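Local structure of protein RMD9, mitochondrial (Saccharomyces cerevisiae S288C, 7A9X) at residues Ala54-Ser58 against Ser79-Phe83; Thr452-Leu458 against Ser537-Leu543; Glu301-Asp305 against Arg342-Ala347; Tyr94-Arg98 against Asp154-Asp158. The protein binds a dodecameric sequence motif in the 3'-UTRs of mitochondrial mRNAs and takes part in their processing or stability. All coordinates share one frame; numbering follows the deposited sequence.

Contact 1. Residues Ala54-Ser58 against Ser79-Phe83. With nucleotides of chain B.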
loop_
_atom_site.group_PDB
_atom_site.type_symbol
_atom_site.label_atom_id
_atom_site.label_comp_id
_atom_site.label_asym_id
_atom_site.label_seq_id
_atom_site.Cartn_x
_atom_site.Cartn_y
_atom_site.Cartn_z
ATOM N N ALA A 54 3.790 -24.971 -5.406
ATOM C CA ALA A 54 3.556 -23.623 -4.910
ATOM C C ALA A 54 2.526 -22.877 -5.753
ATOM O O ALA A 54 1.783 -22.047 -5.218
ATOM C CB ALA A 54 4.876 -22.853 -4.860
ATOM N N LEU A 55 2.469 -23.146 -7.061
ATOM C CA LEU A 55 1.440 -22.522 -7.888
ATOM C C LEU A 55 0.055 -23.033 -7.517
ATOM O O LEU A 55 -0.914 -22.265 -7.504
ATOM C CB LEU A 55 1.727 -22.768 -9.368
ATOM C CG LEU A 55 2.636 -21.765 -10.081
ATOM C CD1 LEU A 55 2.887 -22.200 -11.516
ATOM C CD2 LEU A 55 2.030 -20.365 -10.046
ATOM N N LYS A 56 -0.059 -24.328 -7.212
ATOM C CA LYS A 56 -1.347 -24.867 -6.793
ATOM C C LYS A 56 -1.766 -24.308 -5.441
ATOM O O LYS A 56 -2.960 -24.096 -5.203
ATOM C CB LYS A 56 -1.287 -26.393 -6.746
ATOM C CG LYS A 56 -2.640 -27.061 -6.566
ATOM C CD LYS A 56 -2.516 -28.574 -6.598
ATOM C CE LYS A 56 -3.874 -29.241 -6.460
ATOM N NZ LYS A 56 -3.759 -30.725 -6.429
ATOM N N TYR A 57 -0.803 -24.054 -4.551
ATOM C CA TYR A 57 -1.125 -23.452 -3.262
ATOM C C TYR A 57 -1.632 -22.025 -3.428
ATOM O O TYR A 57 -2.592 -21.620 -2.761
ATOM C CB TYR A 57 0.105 -23.485 -2.351
ATOM C CG TYR A 57 -0.050 -22.727 -1.046
ATOM C CD1 TYR A 57 -0.566 -23.349 0.084
ATOM C CD2 TYR A 57 0.335 -21.394 -0.941
ATOM C CE1 TYR A 57 -0.704 -22.663 1.278
ATOM C CE2 TYR A 57 0.200 -20.700 0.249
ATOM C CZ TYR A 57 -0.320 -21.340 1.355
ATOM O OH TYR A 57 -0.455 -20.654 2.541
ATOM N N SER A 58 -1.005 -21.247 -4.311
ATOM C CA SER A 58 -1.325 -19.830 -4.427
ATOM C C SER A 58 -2.587 -19.567 -5.237
ATOM O O SER A 58 -3.093 -18.440 -5.212
ATOM C CB SER A 58 -0.148 -19.075 -5.047
ATOM O OG SER A 58 0.192 -19.607 -6.316
ATOM N N SER A 79 1.850 -25.616 5.056
ATOM C CA SER A 79 1.632 -25.238 3.664
ATOM C C SER A 79 2.134 -23.828 3.389
ATOM O O SER A 79 2.645 -23.552 2.297
ATOM C CB SER A 79 0.149 -25.358 3.311
ATOM O OG SER A 79 -0.269 -26.712 3.295
ATOM N N PHE A 80 2.003 -22.928 4.365
ATOM C CA PHE A 80 2.526 -21.575 4.209
ATOM C C PHE A 80 4.047 -21.586 4.113
ATOM O O PHE A 80 4.628 -20.888 3.274
ATOM C CB PHE A 80 2.054 -20.708 5.376
ATOM C CG PHE A 80 2.376 -19.251 5.228
ATOM C CD1 PHE A 80 1.623 -18.441 4.391
ATOM C CD2 PHE A 80 3.415 -18.683 5.947
ATOM C CE1 PHE A 80 1.914 -17.094 4.261
ATOM C CE2 PHE A 80 3.711 -17.337 5.822
ATOM C CZ PHE A 80 2.957 -16.541 4.980
ATOM N N ALA A 81 4.706 -22.381 4.958
ATOM C CA ALA A 81 6.159 -22.496 4.890
ATOM C C ALA A 81 6.601 -23.191 3.609
ATOM O O ALA A 81 7.607 -22.805 3.004
ATOM C CB ALA A 81 6.684 -23.243 6.116
ATOM N N MET A 82 5.866 -24.225 3.187
ATOM C CA MET A 82 6.201 -24.916 1.946
ATOM C C MET A 82 6.180 -23.960 0.759
ATOM O O MET A 82 7.103 -23.962 -0.064
ATOM C CB MET A 82 5.234 -26.079 1.713
ATOM C CG MET A 82 5.555 -27.336 2.507
ATOM S SD MET A 82 7.057 -28.145 1.924
ATOM C CE MET A 82 6.631 -28.453 0.211
ATOM N N PHE A 83 5.144 -23.121 0.673
ATOM C CA PHE A 83 5.003 -22.194 -0.448
ATOM C C PHE A 83 6.212 -21.275 -0.571
ATOM O O PHE A 83 6.769 -21.103 -1.661
ATOM C CB PHE A 83 3.721 -21.375 -0.278
ATOM C CG PHE A 83 3.571 -20.250 -1.268
ATOM C CD1 PHE A 83 3.257 -20.509 -2.592
ATOM C CD2 PHE A 83 3.718 -18.929 -0.864
ATOM C CE1 PHE A 83 3.106 -19.474 -3.502
ATOM C CE2 PHE A 83 3.568 -17.889 -1.770
ATOM C CZ PHE A 83 3.260 -18.162 -3.089
ATOM P P A B 6 -5.515 -8.072 -9.943
ATOM O OP1 A B 6 -5.481 -6.591 -10.049
ATOM O OP2 A B 6 -4.426 -8.873 -10.559
ATOM O "O5'" A B 6 -5.579 -8.491 -8.409
ATOM C "C5'" A B 6 -6.519 -7.910 -7.510
ATOM C "C4'" A B 6 -6.042 -8.006 -6.080
ATOM O "O4'" A B 6 -6.081 -9.400 -5.662
ATOM C "C3'" A B 6 -4.608 -7.537 -5.859
ATOM O "O3'" A B 6 -4.475 -6.971 -4.559
ATOM C "C2'" A B 6 -3.815 -8.838 -5.937
ATOM O "O2'" A B 6 -2.562 -8.820 -5.288
ATOM C "C1'" A B 6 -4.780 -9.826 -5.292
ATOM N N9 A B 6 -4.584 -11.190 -5.776
ATOM C C8 A B 6 -4.840 -11.659 -7.039
ATOM N N7 A B 6 -4.550 -12.925 -7.195
ATOM C C5 A B 6 -4.063 -13.308 -5.956
ATOM C C6 A B 6 -3.584 -14.534 -5.475
ATOM N N6 A B 6 -3.519 -15.636 -6.224
ATOM N N1 A B 6 -3.171 -14.586 -4.191
ATOM C C2 A B 6 -3.240 -13.476 -3.446
ATOM N N3 A B 6 -3.671 -12.264 -3.785
ATOM C C4 A B 6 -4.075 -12.250 -5.068
#
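Y57 and F83 carry the tight part of this contact: Y57 CD2 rests 3.4 Å from F83 CG, the two rings meeting obliquely with their planes at 32°. Both residues hold CG anti to the backbone N (chi1 172° in each), which sends each ring across to the other helix. The F83 ring packs against A54 and S58, its edge against A54 O and its CD1 3.6 Å from A54 CB. Here helices 52-59 and 78-97 pair in an all-alpha bundle, their segments crossing at -128° with axes 9.9 Å apart, while L114 of helix 105-128 packs on A54 from a third helix. Packing thins toward the exposed S79, whose CB approaches Y57 CE1 and whose carbonyl O lies over one face of the tyrosine ring, offset toward the rim. Y57 OH ends at the edge of the F80 ring, 3.6 Å from F80 CD1. S58 OG bonds to N117, and S58 O accepts a 3.0 Å hydrogen bond from N6 of adenosine 6 of RNA chain B.

Contact 2. Residues Thr452-Leu458 against Ser537-Leu543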
loop_
_atom_site.group_PDB
_atom_site.type_symbol
_atom_site.label_atom_id
_atom_site.label_comp_id
_atom_site.label_asym_id
_atom_site.label_seq_id
_atom_site.Cartn_x
_atom_site.Cartn_y
_atom_site.Cartn_z
ATOM N N THR A 452 -0.648 22.018 27.271
ATOM C CA THR A 452 -0.048 20.821 27.845
ATOM C C THR A 452 1.250 21.224 28.528
ATOM O O THR A 452 1.752 22.335 28.345
ATOM C CB THR A 452 0.196 19.740 26.785
ATOM O OG1 THR A 452 0.845 18.613 27.388
ATOM C CG2 THR A 452 1.063 20.276 25.657
ATOM N N ASN A 453 1.790 20.302 29.320
ATOM C CA ASN A 453 3.001 20.540 30.089
ATOM C C ASN A 453 3.989 19.406 29.852
ATOM O O ASN A 453 3.672 18.395 29.216
ATOM C CB ASN A 453 2.689 20.682 31.587
ATOM C CG ASN A 453 1.768 19.587 32.101
ATOM O OD1 ASN A 453 1.691 18.500 31.528
ATOM N ND2 ASN A 453 1.059 19.873 33.187
ATOM N N ASN A 454 5.205 19.583 30.372
ATOM C CA ASN A 454 6.216 18.536 30.269
ATOM C C ASN A 454 5.839 17.293 31.064
ATOM O O ASN A 454 6.393 16.218 30.807
ATOM C CB ASN A 454 7.573 19.069 30.734
ATOM C CG ASN A 454 8.179 20.055 29.752
ATOM O OD1 ASN A 454 7.480 20.616 28.907
ATOM N ND2 ASN A 454 9.486 20.264 29.854
ATOM N N GLU A 455 4.913 17.414 32.017
ATOM C CA GLU A 455 4.450 16.248 32.759
ATOM C C GLU A 455 3.616 15.332 31.872
ATOM O O GLU A 455 3.812 14.111 31.867
ATOM C CB GLU A 455 3.643 16.690 33.979
ATOM C CG GLU A 455 4.291 17.800 34.781
ATOM C CD GLU A 455 3.422 18.268 35.929
ATOM O OE1 GLU A 455 2.492 17.527 36.309
ATOM O OE2 GLU A 455 3.664 19.378 36.447
ATOM N N GLU A 456 2.676 15.906 31.115
ATOM C CA GLU A 456 1.854 15.093 30.225
ATOM C C GLU A 456 2.681 14.486 29.100
ATOM O O GLU A 456 2.408 13.360 28.671
ATOM C CB GLU A 456 0.710 15.928 29.653
ATOM C CG GLU A 456 -0.282 15.124 28.833
ATOM C CD GLU A 456 -1.431 15.966 28.321
ATOM O OE1 GLU A 456 -2.158 15.496 27.421
ATOM O OE2 GLU A 456 -1.604 17.099 28.818
ATOM N N ILE A 457 3.693 15.211 28.617
ATOM C CA ILE A 457 4.580 14.664 27.595
ATOM C C ILE A 457 5.323 13.451 28.138
ATOM O O ILE A 457 5.480 12.437 27.444
ATOM C CB ILE A 457 5.549 15.750 27.092
ATOM C CG1 ILE A 457 4.766 16.923 26.495
ATOM C CG2 ILE A 457 6.510 15.177 26.066
ATOM C CD1 ILE A 457 5.640 18.010 25.914
ATOM N N LEU A 458 5.785 13.533 29.387
ATOM C CA LEU A 458 6.429 12.386 30.018
ATOM C C LEU A 458 5.451 11.234 30.208
ATOM O O LEU A 458 5.801 10.073 29.971
ATOM C CB LEU A 458 7.036 12.797 31.361
ATOM C CG LEU A 458 8.401 13.483 31.332
ATOM C CD1 LEU A 458 8.729 14.072 32.695
ATOM C CD2 LEU A 458 9.474 12.496 30.902
ATOM N N SER A 537 8.085 22.975 33.389
ATOM C CA SER A 537 7.287 22.807 32.178
ATOM C C SER A 537 7.409 24.019 31.263
ATOM O O SER A 537 6.481 24.340 30.521
ATOM C CB SER A 537 5.817 22.565 32.529
ATOM O OG SER A 537 5.655 21.365 33.264
ATOM N N GLU A 538 8.558 24.691 31.315
ATOM C CA GLU A 538 8.795 25.866 30.489
ATOM C C GLU A 538 9.599 25.570 29.230
ATOM O O GLU A 538 9.644 26.419 28.334
ATOM C CB GLU A 538 9.510 26.958 31.298
ATOM C CG GLU A 538 8.716 27.496 32.477
ATOM C CD GLU A 538 9.024 26.772 33.773
ATOM O OE1 GLU A 538 10.060 26.077 33.836
ATOM O OE2 GLU A 538 8.230 26.900 34.729
ATOM N N ASP A 539 10.231 24.400 29.133
ATOM C CA ASP A 539 11.079 24.078 27.992
ATOM C C ASP A 539 10.884 22.618 27.612
ATOM O O ASP A 539 11.148 21.723 28.421
ATOM C CB ASP A 539 12.551 24.362 28.307
ATOM C CG ASP A 539 13.400 24.492 27.059
ATOM O OD1 ASP A 539 13.330 23.598 26.190
ATOM O OD2 ASP A 539 14.130 25.496 26.940
ATOM N N ARG A 540 10.434 22.382 26.379
ATOM C CA ARG A 540 10.241 21.024 25.884
ATOM C C ARG A 540 11.500 20.433 25.265
ATOM O O ARG A 540 11.678 19.209 25.297
ATOM C CB ARG A 540 9.114 20.987 24.849
ATOM C CG ARG A 540 7.778 21.507 25.339
ATOM C CD ARG A 540 6.699 21.218 24.312
ATOM N NE ARG A 540 5.429 21.863 24.634
ATOM C CZ ARG A 540 4.311 21.693 23.937
ATOM N NH1 ARG A 540 3.200 22.321 24.298
ATOM N NH2 ARG A 540 4.302 20.893 22.881
ATOM N N ILE A 541 12.376 21.267 24.697
ATOM C CA ILE A 541 13.581 20.744 24.057
ATOM C C ILE A 541 14.517 20.136 25.095
ATOM O O ILE A 541 15.189 19.129 24.836
ATOM C CB ILE A 541 14.273 21.849 23.236
ATOM C CG1 ILE A 541 13.372 22.287 22.080
ATOM C CG2 ILE A 541 15.619 21.375 22.716
ATOM C CD1 ILE A 541 13.993 23.327 21.182
ATOM N N GLU A 542 14.565 20.725 26.292
ATOM C CA GLU A 542 15.391 20.158 27.355
ATOM C C GLU A 542 14.865 18.800 27.803
ATOM O O GLU A 542 15.645 17.866 28.024
ATOM C CB GLU A 542 15.466 21.125 28.535
ATOM C CG GLU A 542 16.070 22.470 28.172
ATOM C CD GLU A 542 16.359 23.323 29.390
ATOM O OE1 GLU A 542 17.422 23.979 29.419
ATOM O OE2 GLU A 542 15.525 23.333 30.320
ATOM N N LEU A 543 13.543 18.668 27.938
ATOM C CA LEU A 543 12.962 17.369 28.263
ATOM C C LEU A 543 13.231 16.358 27.154
ATOM O O LEU A 543 13.488 15.178 27.423
ATOM C CB LEU A 543 11.459 17.511 28.503
ATOM C CG LEU A 543 10.720 16.216 28.846
ATOM C CD1 LEU A 543 11.192 15.669 30.184
ATOM C CD2 LEU A 543 9.218 16.437 28.852
#
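N454 ND2 donates to D539 O at 2.6 Å, the principal polar link between the start of helix 454-470, in PPR8, and the start of helix 540-551. The bond is fairly straight, 161° at the hydrogen; the acceptor lies in the amide plane of N454, whereas the nitrogen sits above the carbonyl plane of D539. A weak bond runs from N454 N to S537 OG. Both helix starts are capped: N453 OD1 accepts from E456 N, and D539 OD1 from E542 N, while D539 OD2 pairs with Y578. The apolar part is carried by L543, whose chi1 of 180° swings the isobutyl group across, setting its CD2 3.6 Å from N454 CB and its CD1 3.7 Å from L458 CD2. R540 CD touches I457 CD1 at 3.7 Å, and the guanidinium goes on to the carbonyls of A487 and L446 and a cation-pi contact with W491. The arginine's charge is probably offset by these groups, and between the segments neutral hydrogen bonds and apolar packing, not ion pairs, make the join.

Contact 3. Residues Glu301-Asp305 against Arg342-Ala347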
loop_
_atom_site.group_PDB
_atom_site.type_symbol
_atom_site.label_atom_id
_atom_site.label_comp_id
_atom_site.label_asym_id
_atom_site.label_seq_id
_atom_site.Cartn_x
_atom_site.Cartn_y
_atom_site.Cartn_z
ATOM N N GLU A 301 -20.049 5.933 -10.387
ATOM C CA GLU A 301 -20.930 5.560 -9.286
ATOM C C GLU A 301 -21.903 4.458 -9.686
ATOM O O GLU A 301 -22.266 3.624 -8.848
ATOM C CB GLU A 301 -21.693 6.782 -8.769
ATOM C CG GLU A 301 -22.675 6.463 -7.652
ATOM C CD GLU A 301 -22.898 7.633 -6.720
ATOM O OE1 GLU A 301 -22.166 8.637 -6.832
ATOM O OE2 GLU A 301 -23.808 7.545 -5.871
ATOM N N SER A 302 -22.337 4.433 -10.949
ATOM C CA SER A 302 -23.223 3.361 -11.392
ATOM C C SER A 302 -22.535 2.008 -11.269
ATOM O O SER A 302 -23.113 1.049 -10.743
ATOM C CB SER A 302 -23.687 3.617 -12.826
ATOM O OG SER A 302 -22.588 3.760 -13.705
ATOM N N PHE A 303 -21.284 1.917 -11.729
ATOM C CA PHE A 303 -20.529 0.681 -11.566
ATOM C C PHE A 303 -20.245 0.385 -10.100
ATOM O O PHE A 303 -20.169 -0.787 -9.709
ATOM C CB PHE A 303 -19.226 0.753 -12.360
ATOM C CG PHE A 303 -19.369 0.323 -13.790
ATOM C CD1 PHE A 303 -19.841 1.203 -14.751
ATOM C CD2 PHE A 303 -19.039 -0.967 -14.171
ATOM C CE1 PHE A 303 -19.977 0.807 -16.067
ATOM C CE2 PHE A 303 -19.173 -1.372 -15.485
ATOM C CZ PHE A 303 -19.642 -0.485 -16.436
ATOM N N PHE A 304 -20.089 1.426 -9.278
ATOM C CA PHE A 304 -19.909 1.216 -7.846
ATOM C C PHE A 304 -21.165 0.623 -7.218
ATOM O O PHE A 304 -21.078 -0.258 -6.355
ATOM C CB PHE A 304 -19.532 2.535 -7.168
ATOM C CG PHE A 304 -19.487 2.459 -5.667
ATOM C CD1 PHE A 304 -18.354 1.996 -5.017
ATOM C CD2 PHE A 304 -20.574 2.864 -4.905
ATOM C CE1 PHE A 304 -18.308 1.930 -3.637
ATOM C CE2 PHE A 304 -20.535 2.801 -3.526
ATOM C CZ PHE A 304 -19.400 2.333 -2.890
ATOM N N ASP A 305 -22.341 1.096 -7.640
ATOM C CA ASP A 305 -23.588 0.537 -7.131
ATOM C C ASP A 305 -23.795 -0.894 -7.607
ATOM O O ASP A 305 -24.417 -1.696 -6.903
ATOM C CB ASP A 305 -24.771 1.409 -7.553
ATOM C CG ASP A 305 -24.681 2.822 -7.006
ATOM O OD1 ASP A 305 -24.132 3.002 -5.898
ATOM O OD2 ASP A 305 -25.160 3.755 -7.686
ATOM N N ARG A 342 -21.408 9.743 1.653
ATOM C CA ARG A 342 -22.385 8.722 1.287
ATOM C C ARG A 342 -21.712 7.498 0.677
ATOM O O ARG A 342 -22.118 6.362 0.948
ATOM C CB ARG A 342 -23.423 9.305 0.326
ATOM C CG ARG A 342 -24.434 10.222 1.002
ATOM C CD ARG A 342 -25.540 10.667 0.050
ATOM N NE ARG A 342 -25.130 11.774 -0.811
ATOM C CZ ARG A 342 -24.713 11.635 -2.066
ATOM N NH1 ARG A 342 -24.365 12.704 -2.771
ATOM N NH2 ARG A 342 -24.646 10.430 -2.619
ATOM N N ILE A 343 -20.687 7.704 -0.151
ATOM C CA ILE A 343 -19.978 6.570 -0.734
ATOM C C ILE A 343 -19.201 5.820 0.340
ATOM O O ILE A 343 -19.165 4.583 0.354
ATOM C CB ILE A 343 -19.062 7.040 -1.879
ATOM C CG1 ILE A 343 -19.890 7.677 -3.000
ATOM C CG2 ILE A 343 -18.233 5.878 -2.414
ATOM C CD1 ILE A 343 -20.927 6.746 -3.602
ATOM N N TRP A 344 -18.579 6.556 1.265
ATOM C CA TRP A 344 -17.855 5.921 2.360
ATOM C C TRP A 344 -18.785 5.076 3.222
ATOM O O TRP A 344 -18.407 3.988 3.671
ATOM C CB TRP A 344 -17.157 6.984 3.205
ATOM C CG TRP A 344 -16.473 6.439 4.419
ATOM C CD1 TRP A 344 -15.242 5.856 4.475
ATOM C CD2 TRP A 344 -16.981 6.436 5.757
ATOM N NE1 TRP A 344 -14.952 5.488 5.767
ATOM C CE2 TRP A 344 -16.004 5.832 6.573
ATOM C CE3 TRP A 344 -18.170 6.885 6.345
ATOM C CZ2 TRP A 344 -16.176 5.665 7.946
ATOM C CZ3 TRP A 344 -18.340 6.719 7.708
ATOM C CH2 TRP A 344 -17.347 6.113 8.494
ATOM N N GLU A 345 -20.008 5.559 3.460
ATOM C CA GLU A 345 -20.965 4.789 4.249
ATOM C C GLU A 345 -21.320 3.478 3.560
ATOM O O GLU A 345 -21.408 2.431 4.211
ATOM C CB GLU A 345 -22.230 5.610 4.507
ATOM C CG GLU A 345 -22.144 6.556 5.691
ATOM C CD GLU A 345 -23.463 7.255 5.961
ATOM O OE1 GLU A 345 -24.253 7.420 5.006
ATOM O OE2 GLU A 345 -23.714 7.631 7.127
ATOM N N LYS A 346 -21.530 3.517 2.242
ATOM C CA LYS A 346 -21.853 2.295 1.515
ATOM C C LYS A 346 -20.676 1.327 1.509
ATOM O O LYS A 346 -20.866 0.110 1.597
ATOM C CB LYS A 346 -22.287 2.631 0.087
ATOM C CG LYS A 346 -23.612 3.372 0.003
ATOM C CD LYS A 346 -24.053 3.556 -1.438
ATOM C CE LYS A 346 -25.413 4.228 -1.512
ATOM N NZ LYS A 346 -25.920 4.298 -2.910
ATOM N N ALA A 347 -19.452 1.850 1.412
ATOM C CA ALA A 347 -18.282 0.977 1.430
ATOM C C ALA A 347 -18.106 0.317 2.794
ATOM O O ALA A 347 -17.782 -0.874 2.875
ATOM C CB ALA A 347 -17.033 1.767 1.047
HETATM O O HOH W 1 -23.983 5.108 -4.394
#
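A single water is gripped by three side chains: it donates to E301 OE2 at 2.9 Å and to D305 OD1 at 2.6 Å, and accepts from K346 NZ at 2.6 Å. It bridges helix 297-308 of PPR4 and helix 337-351 of PPR5, equivalent helices of neighbouring repeats in the pentatricopeptide solenoid, which run nearly parallel, 21° apart, with segment axes 12.2 Å from each other. At that spacing side chains and water, rather than backbones, span the gap. D305 OD1 and K346 NZ also form a long salt bridge, so the lysine's charge is probably offset both directly and through the water. E301 OE1 turns instead to H339, while OE2 lies beside I343 CD1.

The apolar part centres on F304, which a chi1 of 173° directs away from its own backbone nitrogen and out between the helices. I343 CG2 sits over one face in a CH-pi contact, 4.1 Å from the ring centroid and 25° off the normal, offset toward the rim; K346 CB comes to the edge. Cutting F304 back to an alanine is likely to leave I343 CG2 without its aromatic face and open a gap between the two helices. I343 is backed by F326, L327 and I330 of helix 320-334, and the F304 ring comes closest to I343 with its far corner, F304 CZ lying 3.8 Å from I343 CG2.

Contact 4. Residues Tyr94-Arg98 against Asp154-Asp158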
loop_
_atom_site.group_PDB
_atom_site.type_symbol
_atom_site.label_atom_id
_atom_site.label_comp_id
_atom_site.label_asym_id
_atom_site.label_seq_id
_atom_site.Cartn_x
_atom_site.Cartn_y
_atom_site.Cartn_z
ATOM N N TYR A 94 16.753 -22.420 -10.707
ATOM C CA TYR A 94 16.726 -21.671 -11.960
ATOM C C TYR A 94 18.130 -21.304 -12.424
ATOM O O TYR A 94 18.452 -21.430 -13.611
ATOM C CB TYR A 94 15.872 -20.414 -11.796
ATOM C CG TYR A 94 16.060 -19.406 -12.904
ATOM C CD1 TYR A 94 15.455 -19.585 -14.140
ATOM C CD2 TYR A 94 16.843 -18.273 -12.715
ATOM C CE1 TYR A 94 15.625 -18.669 -15.159
ATOM C CE2 TYR A 94 17.020 -17.350 -13.728
ATOM C CZ TYR A 94 16.407 -17.553 -14.946
ATOM O OH TYR A 94 16.579 -16.635 -15.956
ATOM N N TYR A 95 18.980 -20.842 -11.503
ATOM C CA TYR A 95 20.323 -20.420 -11.886
ATOM C C TYR A 95 21.161 -21.594 -12.376
ATOM O O TYR A 95 22.104 -21.399 -13.151
ATOM C CB TYR A 95 21.004 -19.719 -10.712
ATOM C CG TYR A 95 20.302 -18.447 -10.295
ATOM C CD1 TYR A 95 20.271 -17.343 -11.138
ATOM C CD2 TYR A 95 19.671 -18.347 -9.061
ATOM C CE1 TYR A 95 19.630 -16.176 -10.767
ATOM C CE2 TYR A 95 19.026 -17.183 -8.679
ATOM C CZ TYR A 95 19.010 -16.101 -9.537
ATOM O OH TYR A 95 18.373 -14.938 -9.167
ATOM N N SER A 96 20.832 -22.810 -11.942
ATOM C CA SER A 96 21.485 -24.014 -12.441
ATOM C C SER A 96 20.830 -24.525 -13.720
ATOM O O SER A 96 21.522 -24.991 -14.632
ATOM C CB SER A 96 21.454 -25.109 -11.371
ATOM O OG SER A 96 21.893 -26.350 -11.901
ATOM N N LEU A 97 19.501 -24.450 -13.803
ATOM C CA LEU A 97 18.776 -25.005 -14.937
ATOM C C LEU A 97 18.734 -24.077 -16.143
ATOM O O LEU A 97 18.308 -24.511 -17.217
ATOM C CB LEU A 97 17.351 -25.364 -14.523
ATOM C CG LEU A 97 17.207 -26.601 -13.641
ATOM C CD1 LEU A 97 15.752 -26.818 -13.265
ATOM C CD2 LEU A 97 17.767 -27.819 -14.355
ATOM N N ARG A 98 19.154 -22.817 -16.000
ATOM C CA ARG A 98 19.168 -21.922 -17.152
ATOM C C ARG A 98 20.239 -22.305 -18.163
ATOM O O ARG A 98 20.166 -21.870 -19.318
ATOM C CB ARG A 98 19.359 -20.473 -16.701
ATOM C CG ARG A 98 20.621 -20.210 -15.896
ATOM C CD ARG A 98 20.807 -18.714 -15.683
ATOM N NE ARG A 98 21.861 -18.407 -14.721
ATOM C CZ ARG A 98 22.214 -17.173 -14.375
ATOM N NH1 ARG A 98 23.183 -16.980 -13.490
ATOM N NH2 ARG A 98 21.599 -16.131 -14.916
ATOM N N ASP A 154 16.570 -10.832 -12.636
ATOM C CA ASP A 154 17.503 -11.796 -13.210
ATOM C C ASP A 154 16.872 -12.558 -14.368
ATOM O O ASP A 154 17.545 -12.864 -15.360
ATOM C CB ASP A 154 17.986 -12.766 -12.132
ATOM C CG ASP A 154 18.817 -12.086 -11.063
ATOM O OD1 ASP A 154 19.083 -10.872 -11.195
ATOM O OD2 ASP A 154 19.202 -12.767 -10.090
ATOM N N ILE A 155 15.580 -12.873 -14.264
ATOM C CA ILE A 155 14.916 -13.607 -15.337
ATOM C C ILE A 155 14.704 -12.706 -16.546
ATOM O O ILE A 155 14.899 -13.129 -17.692
ATOM C CB ILE A 155 13.592 -14.207 -14.833
ATOM C CG1 ILE A 155 13.858 -15.151 -13.658
ATOM C CG2 ILE A 155 12.873 -14.941 -15.956
ATOM C CD1 ILE A 155 12.611 -15.784 -13.089
ATOM N N SER A 156 14.311 -11.451 -16.314
ATOM C CA SER A 156 14.116 -10.518 -17.419
ATOM C C SER A 156 15.414 -10.284 -18.180
ATOM O O SER A 156 15.410 -10.177 -19.412
ATOM C CB SER A 156 13.562 -9.193 -16.898
ATOM O OG SER A 156 14.589 -8.416 -16.304
ATOM N N ASP A 157 16.537 -10.207 -17.465
ATOM C CA ASP A 157 17.818 -9.980 -18.128
ATOM C C ASP A 157 18.274 -11.218 -18.893
ATOM O O ASP A 157 18.873 -11.102 -19.968
ATOM C CB ASP A 157 18.872 -9.559 -17.104
ATOM C CG ASP A 157 18.561 -8.217 -16.467
ATOM O OD1 ASP A 157 17.581 -7.569 -16.890
ATOM O OD2 ASP A 157 19.294 -7.812 -15.541
ATOM N N ASP A 158 18.000 -12.410 -18.357
ATOM C CA ASP A 158 18.351 -13.635 -19.067
ATOM C C ASP A 158 17.535 -13.803 -20.342
ATOM O O ASP A 158 18.016 -14.406 -21.308
ATOM C CB ASP A 158 18.163 -14.845 -18.154
ATOM C CG ASP A 158 19.250 -14.956 -17.106
ATOM O OD1 ASP A 158 20.155 -14.096 -17.094
ATOM O OD2 ASP A 158 19.203 -15.906 -16.298
#
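The rings of Y94 and Y95 and the guanidinium of R98 gather against helix 151-161. I155 CG1 lies over one face of the Y94 ring, a CH-pi contact 4.1 Å from its centroid, and Y95 CE1 is at that ring's edge. Y95 in turn has Y94 CD2 over one face, and its CD1 stands over the centre of the R98 guanidinium, 3.7 Å above the plane. With R98 CG between its backbone N and carbonyl carbon (chi1 58°) and the chain extended to NE, the guanidinium edge reaches D158: R98 NH2 bonds to D158 OD2 at 2.8 Å, near the guanidinium plane and on the syn lone pair, as a salt bridge. Y94 OH gives D158 OD2 a second, weak bond at 2.7 Å. Y95 OH donates to the anti lone pair of D154 OD2 at 2.5 Å, the ring and carboxylate planes 65° apart. A leucine in place of Y95 would probably leave D154 without this hydroxyl partner and R98 freer to swing away from D158. The contact joins the C-terminal end of helix 78-97 to helix 151-161, with L111 of helix 105-128 touching both Y94 and I155. With D158 buried, the arginine's charge and the hydroxyl of Y94 probably together stabilise its carboxylate as an anion.

Along the chain the four contacts come in series: contact 1, contact 4, contact 3, then contact 2. Contacts 1 and 4 share helix 78-97, use different parts of it, and lie 22 Å apart between centres, both in the N-terminal helices that precede the PPR repeats; side chains of each also touch helix 105-128. Contact 3 joins PPR4 to PPR5, its centre about 35 Å from that of contact 1 and 46 Å from that of contact 2, which ties PPR8 to a helix beyond the repeats. Contacts 2 and 4 lie on opposite sides of the chain's centre. The set thus samples an all-helical RNA-binding protein from its N-terminal region through the repeats to its C-terminal helices, with contact 1 touching the RNA directly.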